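Acyl-homoserine-lactone synthase (Pseudomonas aeruginosa, PDB 1RO5) catalyses the synthesis of the quorum-sensing signal N-(3-oxododecanoyl)homoserine lactone from acyl-ACP and S-adenosyl-L-methionine. Local coordinates at residues A[66-71]-A[104-109]; A[85-90]-A[164-169]; A[157-162]-A[174-179]. All blocks are in the same frame, centred on the assembly; numbering follows the deposited sequence. Where two conformers were deposited one is given.

Contact 1 (A[66-71]-A[104-109])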
ATOM      1  N   PHE A  66      -2.700   0.687 -13.633  1.00 43.34           N
ATOM      2  CA  PHE A  66      -1.272   0.264 -13.653  1.00 42.49           C
ATOM      3  C   PHE A  66      -0.710   0.064 -12.274  1.00 39.80           C
ATOM      4  O   PHE A  66       0.422  -0.369 -12.153  1.00 41.96           O
ATOM      5  CB  PHE A  66      -0.376   1.309 -14.429  1.00 44.03           C
ATOM      6  CG  PHE A  66      -0.559   1.211 -15.875  1.00 50.96           C
ATOM      7  CD1 PHE A  66      -1.660   1.836 -16.506  1.00 58.49           C
ATOM      8  CD2 PHE A  66       0.291   0.393 -16.667  1.00 61.97           C
ATOM      9  CE1 PHE A  66      -1.883   1.678 -17.917  1.00 62.10           C
ATOM     10  CE2 PHE A  66       0.057   0.226 -18.108  1.00 62.80           C
ATOM     11  CZ  PHE A  66      -1.034   0.858 -18.711  1.00 61.85           C
ATOM     12  N   GLY A  67      -1.423   0.413 -11.203  1.00 36.88           N
ATOM     13  CA  GLY A  67      -0.850   0.238  -9.872  1.00 34.58           C
ATOM     14  C   GLY A  67      -1.983   0.317  -8.889  1.00 35.36           C
ATOM     15  O   GLY A  67      -3.002   0.979  -9.149  1.00 37.30           O
ATOM     16  N   CYS A  68      -1.862  -0.330  -7.755  1.00 35.12           N
ATOM     17  CA  CYS A  68      -2.945  -0.333  -6.787  1.00 35.40           C
ATOM     18  C   CYS A  68      -2.393  -0.672  -5.437  1.00 35.54           C
ATOM     19  O   CYS A  68      -1.397  -1.293  -5.390  1.00 34.88           O
ATOM     20  CB  CYS A  68      -4.007  -1.333  -7.192  1.00 37.16           C
ATOM     21  SG  CYS A  68      -3.471  -3.013  -7.262  1.00 39.61           S
ATOM     22  N   TRP A  69      -3.037  -0.223  -4.355  1.00 34.80           N
ATOM     23  CA  TRP A  69      -2.586  -0.380  -3.027  1.00 34.98           C
ATOM     24  C   TRP A  69      -3.880  -0.518  -2.260  1.00 33.99           C
ATOM     25  O   TRP A  69      -4.898   0.085  -2.615  1.00 34.25           O
ATOM     26  CB  TRP A  69      -1.972   0.932  -2.626  0.50 37.43           C
ATOM     27  CG  TRP A  69      -0.552   0.845  -2.500  0.50 45.80           C
ATOM     28  CD1 TRP A  69       0.128   0.722  -1.331  0.50 55.71           C
ATOM     29  CD2 TRP A  69       0.435   0.832  -3.551  0.50 52.52           C
ATOM     30  NE1 TRP A  69       1.481   0.623  -1.582  0.50 60.87           N
ATOM     31  CE2 TRP A  69       1.693   0.690  -2.937  0.50 57.09           C
ATOM     32  CE3 TRP A  69       0.383   0.922  -4.951  0.50 57.11           C
ATOM     33  CZ2 TRP A  69       2.891   0.638  -3.666  0.50 61.45           C
ATOM     34  CZ3 TRP A  69       1.570   0.882  -5.687  0.50 58.28           C
ATOM     35  CH2 TRP A  69       2.805   0.723  -5.043  0.50 61.55           C
ATOM     36  N   ARG A  70      -3.852  -1.269  -1.165  1.00 31.84           N
ATOM     37  CA  ARG A  70      -5.028  -1.432  -0.305  1.00 29.03           C
ATOM     38  C   ARG A  70      -4.677  -0.805   1.061  1.00 29.37           C
ATOM     39  O   ARG A  70      -3.530  -0.918   1.540  1.00 32.27           O
ATOM     40  CB  ARG A  70      -5.309  -2.945  -0.170  1.00 28.03           C
ATOM     41  CG  ARG A  70      -6.425  -3.223   0.826  1.00 24.44           C
ATOM     42  CD  ARG A  70      -6.864  -4.670   0.818  1.00 27.78           C
ATOM     43  NE  ARG A  70      -5.902  -5.687   1.357  1.00 25.69           N
ATOM     44  CZ  ARG A  70      -6.112  -7.029   1.203  1.00 31.96           C
ATOM     45  NH1 ARG A  70      -7.199  -7.472   0.540  1.00 24.59           N
ATOM     46  NH2 ARG A  70      -5.241  -7.925   1.730  1.00 26.54           N
ATOM     47  N   ILE A  71      -5.662  -0.223   1.703  1.00 29.82           N
ATOM     48  CA  ILE A  71      -5.531   0.390   2.973  1.00 29.37           C
ATOM     49  C   ILE A  71      -6.595  -0.134   3.904  1.00 29.29           C
ATOM     50  O   ILE A  71      -7.769  -0.212   3.532  1.00 27.66           O
ATOM     51  CB  ILE A  71      -5.804   1.918   2.869  1.00 32.12           C
ATOM     52  CG1 ILE A  71      -4.710   2.576   2.045  1.00 33.92           C
ATOM     53  CG2 ILE A  71      -5.714   2.549   4.264  1.00 26.68           C
ATOM     54  CD1 ILE A  71      -5.107   2.739   0.628  1.00 32.34           C
ATOM     55  N   ARG A 104      -0.769  -5.317  -0.239  1.00 30.35           N
ATOM     56  CA  ARG A 104      -1.077  -5.593  -1.670  1.00 30.02           C
ATOM     57  C   ARG A 104      -0.602  -4.529  -2.654  1.00 32.46           C
ATOM     58  O   ARG A 104      -1.360  -4.139  -3.534  1.00 31.52           O
ATOM     59  CB  ARG A 104      -2.577  -5.913  -1.878  1.00 29.67           C
ATOM     60  CG  ARG A 104      -3.088  -7.146  -1.107  1.00 29.78           C
ATOM     61  CD  ARG A 104      -2.298  -8.364  -1.562  1.00 31.63           C
ATOM     62  NE  ARG A 104      -2.799  -9.674  -1.132  1.00 33.61           N
ATOM     63  CZ  ARG A 104      -2.139 -10.543  -0.316  1.00 35.95           C
ATOM     64  NH1 ARG A 104      -0.922 -10.299   0.228  1.00 32.50           N
ATOM     65  NH2 ARG A 104      -2.675 -11.700  -0.075  1.00 30.58           N
ATOM     66  N   PHE A 105       0.669  -4.098  -2.566  1.00 33.89           N
ATOM     67  CA  PHE A 105       1.253  -3.200  -3.554  1.00 35.59           C
ATOM     68  C   PHE A 105       1.395  -3.917  -4.799  1.00 35.10           C
ATOM     69  O   PHE A 105       2.145  -4.818  -4.865  1.00 38.95           O
ATOM     70  CB  PHE A 105       2.661  -2.558  -3.261  0.50 35.22           C
ATOM     71  CG  PHE A 105       2.889  -2.136  -1.861  0.50 29.96           C
ATOM     72  CD1 PHE A 105       1.837  -2.087  -0.956  0.50 32.18           C
ATOM     73  CD2 PHE A 105       4.180  -1.924  -1.412  0.50 28.02           C
ATOM     74  CE1 PHE A 105       2.051  -1.786   0.427  0.50 30.45           C
ATOM     75  CE2 PHE A 105       4.400  -1.578  -0.054  0.50 30.89           C
ATOM     76  CZ  PHE A 105       3.287  -1.515   0.851  0.50 26.74           C
ATOM     77  N   ALA A 106       0.760  -3.494  -5.848  1.00 34.25           N
ATOM     78  CA  ALA A 106       0.832  -4.221  -7.079  1.00 34.56           C
ATOM     79  C   ALA A 106       0.980  -3.182  -8.205  1.00 37.32           C
ATOM     80  O   ALA A 106       0.119  -2.314  -8.355  1.00 34.10           O
ATOM     81  CB  ALA A 106      -0.523  -5.104  -7.299  1.00 33.73           C
ATOM     82  N   ILE A 107       2.066  -3.297  -8.994  1.00 40.56           N
ATOM     83  CA  ILE A 107       2.382  -2.372 -10.111  1.00 45.07           C
ATOM     84  C   ILE A 107       2.583  -3.157 -11.375  1.00 46.88           C
ATOM     85  O   ILE A 107       3.368  -4.093 -11.413  1.00 47.51           O
ATOM     86  CB  ILE A 107       3.629  -1.430  -9.783  1.00 45.81           C
ATOM     87  CG1 ILE A 107       3.255  -0.461  -8.675  1.00 45.40           C
ATOM     88  CG2 ILE A 107       3.995  -0.547 -10.986  1.00 47.32           C
ATOM     89  CD1 ILE A 107       4.265   0.484  -8.405  1.00 51.69           C
ATOM     90  N   ASN A 108       1.846  -2.792 -12.397  1.00 51.06           N
ATOM     91  CA  ASN A 108       1.962  -3.452 -13.655  1.00 57.18           C
ATOM     92  C   ASN A 108       3.420  -3.283 -14.157  1.00 61.54           C
ATOM     93  O   ASN A 108       3.990  -2.109 -14.304  1.00 62.22           O
ATOM     94  CB  ASN A 108       0.992  -2.904 -14.672  1.00 56.49           C
ATOM     95  CG  ASN A 108       1.126  -3.615 -16.029  1.00 64.90           C
ATOM     96  OD1 ASN A 108       1.521  -4.801 -16.119  1.00 71.57           O
ATOM     97  ND2 ASN A 108       0.791  -2.905 -17.086  1.00 71.13           N
ATOM     98  N   SER A 109       4.018  -4.451 -14.408  1.00 64.58           N
ATOM     99  CA  SER A 109       5.439  -4.482 -14.772  1.00 69.27           C
ATOM    100  C   SER A 109       5.786  -4.317 -16.315  1.00 70.81           C
ATOM    101  O   SER A 109       6.894  -3.774 -16.582  1.00 71.94           O
ATOM    102  CB  SER A 109       6.027  -5.762 -14.196  1.00 69.61           C
ATOM    103  OG  SER A 109       5.625  -6.860 -15.026  1.00 69.51           O
TER

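Contact 2 (A[85-90]-A[164-169])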
ATOM      1  N   PRO A  85       1.771 -11.941  12.045  1.00 36.80           N
ATOM      2  CA  PRO A  85       2.117 -11.452  13.392  1.00 38.00           C
ATOM      3  C   PRO A  85       3.608 -11.696  13.768  1.00 36.40           C
ATOM      4  O   PRO A  85       4.113 -10.892  14.472  1.00 36.74           O
ATOM      5  CB  PRO A  85       1.143 -12.190  14.336  1.00 37.31           C
ATOM      6  CG  PRO A  85       0.436 -13.211  13.473  1.00 38.41           C
ATOM      7  CD  PRO A  85       0.823 -13.069  12.052  1.00 37.20           C
ATOM      8  N   GLU A  86       4.296 -12.707  13.255  1.00 38.46           N
ATOM      9  CA  GLU A  86       5.755 -12.939  13.502  1.00 39.99           C
ATOM     10  C   GLU A  86       6.565 -11.693  13.256  1.00 40.42           C
ATOM     11  O   GLU A  86       7.563 -11.422  13.941  1.00 42.85           O
ATOM     12  CB  GLU A  86       6.367 -14.026  12.559  1.00 42.92           C
ATOM     13  CG  GLU A  86       5.416 -15.054  11.961  1.00 47.76           C
ATOM     14  CD  GLU A  86       4.459 -14.554  10.800  1.00 53.10           C
ATOM     15  OE1 GLU A  86       3.248 -14.359  11.115  1.00 50.65           O
ATOM     16  OE2 GLU A  86       4.864 -14.458   9.577  1.00 55.08           O
ATOM     17  N   LEU A  87       6.150 -10.851  12.295  1.00 41.11           N
ATOM     18  CA  LEU A  87       6.956  -9.687  11.955  1.00 37.57           C
ATOM     19  C   LEU A  87       6.825  -8.608  13.011  1.00 38.15           C
ATOM     20  O   LEU A  87       7.540  -7.579  12.978  1.00 36.03           O
ATOM     21  CB  LEU A  87       6.615  -9.163  10.577  1.00 36.88           C
ATOM     22  CG  LEU A  87       6.990 -10.135   9.435  1.00 41.24           C
ATOM     23  CD1 LEU A  87       6.655  -9.634   8.021  1.00 39.29           C
ATOM     24  CD2 LEU A  87       8.435 -10.477   9.403  1.00 39.01           C
ATOM     25  N   LEU A  88       5.881  -8.797  13.920  1.00 38.46           N
ATOM     26  CA  LEU A  88       5.753  -7.878  15.081  1.00 41.12           C
ATOM     27  C   LEU A  88       6.895  -8.094  16.115  1.00 42.09           C
ATOM     28  O   LEU A  88       7.080  -7.274  16.996  1.00 43.62           O
ATOM     29  CB  LEU A  88       4.410  -8.195  15.792  1.00 38.62           C
ATOM     30  CG  LEU A  88       3.212  -7.566  15.089  1.00 41.67           C
ATOM     31  CD1 LEU A  88       1.892  -8.018  15.683  1.00 37.08           C
ATOM     32  CD2 LEU A  88       3.446  -5.958  15.086  1.00 34.41           C
ATOM     33  N   HIS A  89       7.560  -9.256  16.059  1.00 45.15           N
ATOM     34  CA  HIS A  89       8.590  -9.658  17.039  1.00 47.45           C
ATOM     35  C   HIS A  89       8.086  -9.508  18.492  1.00 48.60           C
ATOM     36  O   HIS A  89       8.717  -8.870  19.297  1.00 50.96           O
ATOM     37  CB  HIS A  89       9.925  -8.922  16.722  1.00 45.15           C
ATOM     38  CG  HIS A  89      10.489  -9.359  15.397  1.00 47.01           C
ATOM     39  ND1 HIS A  89      11.043 -10.626  15.209  1.00 44.14           N
ATOM     40  CD2 HIS A  89      10.387  -8.799  14.154  1.00 39.90           C
ATOM     41  CE1 HIS A  89      11.293 -10.805  13.918  1.00 42.25           C
ATOM     42  NE2 HIS A  89      10.968  -9.689  13.271  1.00 43.82           N
ATOM     43  N   GLY A  90       6.889  -9.991  18.761  1.00 49.57           N
ATOM     44  CA  GLY A  90       6.357  -9.923  20.103  1.00 49.83           C
ATOM     45  C   GLY A  90       5.864  -8.555  20.546  1.00 49.89           C
ATOM     46  O   GLY A  90       5.229  -8.479  21.606  1.00 48.89           O
ATOM     47  N   PRO A 164      13.551  -7.627  13.003  1.00 46.13           N
ATOM     48  CA  PRO A 164      14.306  -8.192  11.840  1.00 46.13           C
ATOM     49  C   PRO A 164      13.393  -8.607  10.652  1.00 44.33           C
ATOM     50  O   PRO A 164      12.294  -9.055  10.938  1.00 45.93           O
ATOM     51  CB  PRO A 164      14.997  -9.474  12.394  1.00 45.10           C
ATOM     52  CG  PRO A 164      15.040  -9.212  13.949  1.00 48.75           C
ATOM     53  CD  PRO A 164      13.852  -8.246  14.314  1.00 46.00           C
ATOM     54  N   HIS A 165      13.840  -8.501   9.399  1.00 41.25           N
ATOM     55  CA  HIS A 165      13.144  -9.110   8.296  1.00 39.52           C
ATOM     56  C   HIS A 165      13.142 -10.666   8.414  1.00 40.33           C
ATOM     57  O   HIS A 165      14.008 -11.221   9.093  1.00 39.53           O
ATOM     58  CB  HIS A 165      13.798  -8.724   7.016  1.00 39.15           C
ATOM     59  CG  HIS A 165      15.228  -9.148   6.946  1.00 41.01           C
ATOM     60  ND1 HIS A 165      16.275  -8.309   7.300  1.00 48.35           N
ATOM     61  CD2 HIS A 165      15.798 -10.317   6.578  1.00 43.49           C
ATOM     62  CE1 HIS A 165      17.425  -8.962   7.182  1.00 46.18           C
ATOM     63  NE2 HIS A 165      17.163 -10.176   6.729  1.00 47.26           N
ATOM     64  N   LEU A 166      12.201 -11.350   7.735  1.00 38.92           N
ATOM     65  CA  LEU A 166      12.041 -12.806   7.790  1.00 41.27           C
ATOM     66  C   LEU A 166      11.781 -13.290   6.369  1.00 41.00           C
ATOM     67  O   LEU A 166      11.299 -12.534   5.540  1.00 42.04           O
ATOM     68  CB  LEU A 166      10.893 -13.253   8.759  1.00 39.62           C
ATOM     69  CG  LEU A 166      11.021 -13.024  10.274  1.00 44.74           C
ATOM     70  CD1 LEU A 166       9.676 -13.416  11.025  1.00 40.12           C
ATOM     71  CD2 LEU A 166      12.286 -13.877  10.927  1.00 37.88           C
ATOM     72  N   LYS A 167      12.163 -14.512   6.082  1.00 40.56           N
ATOM     73  CA  LYS A 167      11.910 -15.069   4.793  1.00 42.11           C
ATOM     74  C   LYS A 167      10.411 -15.387   4.689  1.00 42.87           C
ATOM     75  O   LYS A 167       9.880 -16.261   5.396  1.00 41.77           O
ATOM     76  CB  LYS A 167      12.790 -16.302   4.527  1.00 43.52           C
ATOM     77  CG  LYS A 167      12.592 -17.097   3.172  1.00 49.00           C
ATOM     78  CD  LYS A 167      12.822 -18.623   3.386  1.00 55.16           C
ATOM     79  CE  LYS A 167      12.423 -19.525   2.135  1.00 61.16           C
ATOM     80  NZ  LYS A 167      10.925 -20.054   1.976  1.00 60.28           N
ATOM     81  N   ILE A 168       9.723 -14.660   3.816  1.00 41.87           N
ATOM     82  CA  ILE A 168       8.348 -15.049   3.538  1.00 42.44           C
ATOM     83  C   ILE A 168       8.260 -15.449   2.094  1.00 39.25           C
ATOM     84  O   ILE A 168       8.470 -14.612   1.198  1.00 36.93           O
ATOM     85  CB  ILE A 168       7.346 -13.902   3.854  1.00 42.99           C
ATOM     86  CG1 ILE A 168       7.544 -13.332   5.267  1.00 47.40           C
ATOM     87  CG2 ILE A 168       5.940 -14.442   3.822  1.00 45.94           C
ATOM     88  CD1 ILE A 168       7.264 -14.239   6.259  1.00 51.84           C
ATOM     89  N   GLY A 169       7.935 -16.726   1.856  1.00 40.11           N
ATOM     90  CA  GLY A 169       7.975 -17.294   0.499  1.00 36.91           C
ATOM     91  C   GLY A 169       9.403 -17.185  -0.054  1.00 40.53           C
ATOM     92  O   GLY A 169      10.383 -17.656   0.578  1.00 39.82           O
TER

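Contact 3 (A[157-162]-A[174-179])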
ATOM      1  N   LEU A 157      11.932   9.117   3.563  1.00 49.19           N
ATOM      2  CA  LEU A 157      10.796   8.985   4.460  1.00 47.32           C
ATOM      3  C   LEU A 157      11.288   8.607   5.805  1.00 47.01           C
ATOM      4  O   LEU A 157      12.401   8.115   5.985  1.00 46.19           O
ATOM      5  CB  LEU A 157       9.800   7.928   3.979  1.00 46.98           C
ATOM      6  CG  LEU A 157       8.891   8.398   2.883  1.00 47.33           C
ATOM      7  CD1 LEU A 157       9.561   9.214   1.869  1.00 51.97           C
ATOM      8  CD2 LEU A 157       8.265   7.232   2.186  1.00 51.35           C
ATOM      9  N   ASP A 158      10.440   8.797   6.802  1.00 46.61           N
ATOM     10  CA  ASP A 158      10.871   8.424   8.089  1.00 46.06           C
ATOM     11  C   ASP A 158      10.233   7.038   8.308  1.00 46.90           C
ATOM     12  O   ASP A 158       9.024   6.942   8.489  1.00 48.18           O
ATOM     13  CB  ASP A 158      10.406   9.513   9.047  1.00 45.98           C
ATOM     14  CG  ASP A 158      10.641   9.161  10.473  1.00 45.92           C
ATOM     15  OD1 ASP A 158      11.168   8.093  10.701  1.00 53.00           O
ATOM     16  OD2 ASP A 158      10.306   9.843  11.462  1.00 49.05           O
ATOM     17  N   VAL A 159      11.047   5.985   8.337  1.00 46.36           N
ATOM     18  CA  VAL A 159      10.610   4.609   8.207  1.00 44.95           C
ATOM     19  C   VAL A 159      11.398   3.800   9.151  1.00 44.68           C
ATOM     20  O   VAL A 159      12.653   3.912   9.215  1.00 44.76           O
ATOM     21  CB  VAL A 159      10.958   4.118   6.819  1.00 45.62           C
ATOM     22  CG1 VAL A 159      10.328   2.782   6.571  1.00 45.56           C
ATOM     23  CG2 VAL A 159      10.251   4.970   5.897  1.00 46.47           C
ATOM     24  N   SER A 160      10.711   2.985   9.936  1.00 43.50           N
ATOM     25  CA  SER A 160      11.441   2.219  10.915  1.00 42.91           C
ATOM     26  C   SER A 160      10.759   0.864  10.847  1.00 42.32           C
ATOM     27  O   SER A 160       9.708   0.781  10.258  1.00 43.32           O
ATOM     28  CB  SER A 160      11.365   2.887  12.274  1.00 44.58           C
ATOM     29  OG  SER A 160      10.235   2.452  13.037  1.00 50.03           O
ATOM     30  N   ARG A 161      11.393  -0.167  11.345  1.00 39.76           N
ATOM     31  CA  ARG A 161      10.916  -1.483  11.296  1.00 41.41           C
ATOM     32  C   ARG A 161      10.576  -1.989  12.715  1.00 42.76           C
ATOM     33  O   ARG A 161      11.060  -1.477  13.712  1.00 44.04           O
ATOM     34  CB  ARG A 161      11.950  -2.386  10.482  1.00 42.71           C
ATOM     35  CG  ARG A 161      12.927  -3.180  11.207  1.00 45.74           C
ATOM     36  CD  ARG A 161      14.412  -3.433  10.546  1.00 45.96           C
ATOM     37  NE  ARG A 161      14.519  -3.648   9.111  1.00 46.40           N
ATOM     38  CZ  ARG A 161      15.204  -4.662   8.530  1.00 48.57           C
ATOM     39  NH1 ARG A 161      15.755  -5.588   9.294  1.00 50.56           N
ATOM     40  NH2 ARG A 161      15.294  -4.810   7.178  1.00 42.13           N
ATOM     41  N   PHE A 162       9.624  -2.905  12.817  1.00 42.42           N
ATOM     42  CA  PHE A 162       9.219  -3.515  14.069  1.00 41.44           C
ATOM     43  C   PHE A 162      10.289  -4.495  14.621  1.00 43.64           C
ATOM     44  O   PHE A 162      10.358  -4.752  15.834  1.00 45.62           O
ATOM     45  CB  PHE A 162       7.872  -4.284  13.843  1.00 39.02           C
ATOM     46  CG  PHE A 162       6.671  -3.368  13.840  1.00 37.69           C
ATOM     47  CD1 PHE A 162       6.364  -2.648  12.684  1.00 35.54           C
ATOM     48  CD2 PHE A 162       5.909  -3.115  15.033  1.00 34.26           C
ATOM     49  CE1 PHE A 162       5.204  -1.825  12.606  1.00 34.00           C
ATOM     50  CE2 PHE A 162       4.819  -2.212  15.017  1.00 36.08           C
ATOM     51  CZ  PHE A 162       4.439  -1.571  13.814  1.00 35.08           C
ATOM     52  N   VAL A 174       9.571  -7.556   5.786  1.00 33.83           N
ATOM     53  CA  VAL A 174       9.714  -6.875   7.028  1.00 32.32           C
ATOM     54  C   VAL A 174       8.434  -6.074   7.257  1.00 33.30           C
ATOM     55  O   VAL A 174       7.777  -5.698   6.287  1.00 34.00           O
ATOM     56  CB  VAL A 174      10.973  -5.911   6.879  1.00 34.50           C
ATOM     57  CG1 VAL A 174      10.871  -4.978   5.551  1.00 30.87           C
ATOM     58  CG2 VAL A 174      11.285  -5.123   8.145  1.00 29.71           C
ATOM     59  N   ALA A 175       8.083  -5.771   8.517  1.00 33.94           N
ATOM     60  CA  ALA A 175       6.999  -4.862   8.919  1.00 32.79           C
ATOM     61  C   ALA A 175       7.579  -3.490   9.156  1.00 35.29           C
ATOM     62  O   ALA A 175       8.501  -3.324   9.989  1.00 35.56           O
ATOM     63  CB  ALA A 175       6.335  -5.311  10.264  1.00 33.51           C
ATOM     64  N   LEU A 176       7.013  -2.485   8.474  1.00 34.06           N
ATOM     65  CA  LEU A 176       7.482  -1.163   8.623  1.00 33.19           C
ATOM     66  C   LEU A 176       6.471  -0.235   9.303  1.00 34.12           C
ATOM     67  O   LEU A 176       5.283  -0.373   9.110  1.00 33.89           O
ATOM     68  CB  LEU A 176       7.728  -0.651   7.207  1.00 31.28           C
ATOM     69  CG  LEU A 176       8.778  -1.390   6.398  1.00 32.28           C
ATOM     70  CD1 LEU A 176       8.804  -0.648   5.107  1.00 32.64           C
ATOM     71  CD2 LEU A 176      10.192  -1.381   7.014  1.00 39.50           C
ATOM     72  N   ARG A 177       6.951   0.754  10.044  1.00 36.28           N
ATOM     73  CA  ARG A 177       6.123   1.937  10.371  1.00 40.24           C
ATOM     74  C   ARG A 177       6.537   3.211   9.657  1.00 39.80           C
ATOM     75  O   ARG A 177       7.702   3.488   9.640  1.00 41.60           O
ATOM     76  CB  ARG A 177       5.791   2.092  11.881  1.00 41.90           C
ATOM     77  CG  ARG A 177       6.824   2.233  12.786  1.00 50.39           C
ATOM     78  CD  ARG A 177       6.566   1.668  14.235  1.00 54.21           C
ATOM     79  NE  ARG A 177       7.913   1.273  14.786  1.00 55.66           N
ATOM     80  CZ  ARG A 177       8.137   0.374  15.747  1.00 59.88           C
ATOM     81  NH1 ARG A 177       7.073  -0.226  16.321  1.00 55.36           N
ATOM     82  NH2 ARG A 177       9.435   0.094  16.145  1.00 60.56           N
ATOM     83  N   ILE A 178       5.636   3.879   8.921  1.00 39.41           N
ATOM     84  CA  ILE A 178       6.030   4.978   8.085  1.00 39.50           C
ATOM     85  C   ILE A 178       5.350   6.137   8.795  1.00 40.67           C
ATOM     86  O   ILE A 178       4.118   6.245   8.685  1.00 41.87           O
ATOM     87  CB  ILE A 178       5.409   4.960   6.718  1.00 39.46           C
ATOM     88  CG1 ILE A 178       5.992   3.936   5.765  1.00 43.54           C
ATOM     89  CG2 ILE A 178       5.842   6.191   5.928  1.00 39.96           C
ATOM     90  CD1 ILE A 178       5.472   2.645   5.842  1.00 49.77           C
ATOM     91  N   GLU A 179       6.104   7.005   9.512  1.00 40.21           N
ATOM     92  CA  GLU A 179       5.515   8.186  10.192  1.00 38.77           C
ATOM     93  C   GLU A 179       5.178   9.237   9.196  1.00 39.12           C
ATOM     94  O   GLU A 179       6.010   9.573   8.333  1.00 40.12           O
ATOM     95  CB  GLU A 179       6.477   8.685  11.225  1.00 39.93           C
ATOM     96  CG  GLU A 179       6.789   7.564  12.222  1.00 40.37           C
ATOM     97  CD  GLU A 179       5.627   7.308  13.131  1.00 49.17           C
ATOM     98  OE1 GLU A 179       4.651   8.160  13.181  1.00 54.91           O
ATOM     99  OE2 GLU A 179       5.667   6.243  13.758  1.00 54.44           O
TER
HETATM  100  O   HOH W   1       9.264   5.140  11.757  1.00 54.39           O

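Contact 1 (A[66-71]-A[104-109])
In the conformers given, Trp69 and Phe105 lay their rings against each other in an offset stack. The five-membered ring of Trp69 and the Phe105 ring have centroids 4.0 Å apart, with planes at 19°. Phe105 CB sits over the same indole, on the face of its six-membered ring. Both residues have a second conformer, so the details of this stack are doubtful. Ile107 CD1 meets the indole differently: it touches Trp69 CH2 at 3.7 Å, at the ring edge and near its plane.

Cys68 and Ala106 point to the other side of the sheet. Cys68 SG, placed between the backbone N and the carbonyl carbon (chi1 62°), reaches Ala106 CB at 3.6 Å. Helix 16-30 covers this side, and helix 118-133 covers Ile107.

Arg70 and Arg104 run side by side, pointing the same way, with guanidinium planes 24° apart. Arg104 CG lies over one face of the Arg70 guanidinium, 3.6 Å from Arg70 NH2. Acids serve both: Asp47 and Asp50 pair with Arg70, and Glu45 with Arg104, which also bonds to Trp36 O.

At the far end, Asn108 ND2 approaches Phe66 CD2 at 3.4 Å, oblique to the ring. Asn108 N donates to Phe66 O at 2.8 Å. Cys68 N to Ala106 O (2.9 Å) and Ala106 N to Cys68 O (3.1 Å) join the hydrogen-bonded pair. On its other edge, strand 64-73 has a classic beta bulge, where Phe66 and Gly67 both face Ile59. Strands 64-73 and 99-107 are antiparallel neighbours in the central sheet of the alpha-beta-alpha sandwich of autoinducer synthases.

Contact 2 (A[85-90]-A[164-169])
His89 and Leu87 meet Pro164 and Leu166 where the 3-10 turn 85-88, in the connection before strand 99-107, packs on the short edge strand 166-168 of the alpha-beta-alpha sandwich. One hydrogen bond crosses the contact. His89 NE2 donates to Pro164 O at 2.8 Å, with an N-H...O angle of 148°. The donor lies in the carbonyl plane, on a lone pair of the oxygen. The oxygen is tilted 24° out of the imidazole plane.

The apolar contacts centre on Leu166 CD1. It touches Leu87 CD2 at 3.6 Å and Glu86 CB at 3.7 Å. The two leucines run antiparallel, flank to flank. In Leu87, chi2 of 180° sends CD1 straight on, and the other branch, CD2, meets Leu166 CD1. Leu87 also packs on Ala175 of strand 171-179. Apart from these, Ile168 CD1 lies 4.1 Å from the carboxylate oxygen Glu86 OE2.

The imidazole lies between two groups. Pro164 CD makes a CH-pi contact over the centre of one face, 3.4 Å from the centroid of the His89 ring. Over the centre of the opposite face sits Glu86 O, from the same segment as His89, 3.7 Å above the ring plane.

Contact 3 (A[157-162]-A[174-179])
Phe162 carries Arg177 NH1 over one face of its ring, 3.3 Å from Phe162 CE2. This is a cation-pi contact: Arg177 CZ is over the face, 4.3 Å from the Phe162 centroid. Phe162 in turn lies over one face of the Arg177 guanidinium. The ring and guanidinium planes are nevertheless inclined by 46°. Ala175 O and Leu176 O lie at the Phe162 edge. At the edge of the Arg177 guanidinium, near its plane, is Ser160 OG. Arg177 NE donates to it at 3.1 Å, nearly straight at 164°. Arg177 CG lies between its backbone N and carbonyl carbon (chi1 60°), and the extended chain beyond passes alongside Ser160 to Phe162. Val174 CG2 covers one face of the Arg161 guanidinium, which forms a salt bridge with Glu149.

Strand 158-161 is paired here, antiparallel, with strand 171-179 of the central sheet. Arg177 N to Ser160 O (2.8 Å) and Ser160 N to Arg177 O (3.1 Å) form a hydrogen-bonded pair, and Phe162 N adds a bond to Ala175 O.

Val159, Leu176 and Ile178 occupy the side opposite Ser160 and Arg177. Val159 CG1 meets Leu176 CD1 at 4.0 Å, and helix 146-154 packs on Leu176. A water donates to Arg177 O at 3.1 Å and bonds weakly to Ser160 OG.

All three contacts reach the same large sheet. Contact 1 is the buried one; its centre is about 7 Å from the centre of the chain. Contacts 2 and 3 are only partly buried and lie farther out. Contact 2 is outermost, its centre about 18 Å from the chain centre. Contacts 1 and 3 both pair antiparallel strands through backbone bonds. Contact 2 instead sets a 3-10 turn on an edge strand, with a single side-chain-to-backbone bond. Contacts 2 and 3 touch: Leu87 O lies 3.4 Å from Phe162 CB, and strands 166-168 and 171-179 are sheet neighbours. Contact 1 touches neither. Its two arginines are buried, whereas Arg177 of contact 3 is partly exposed and lies on Phe162.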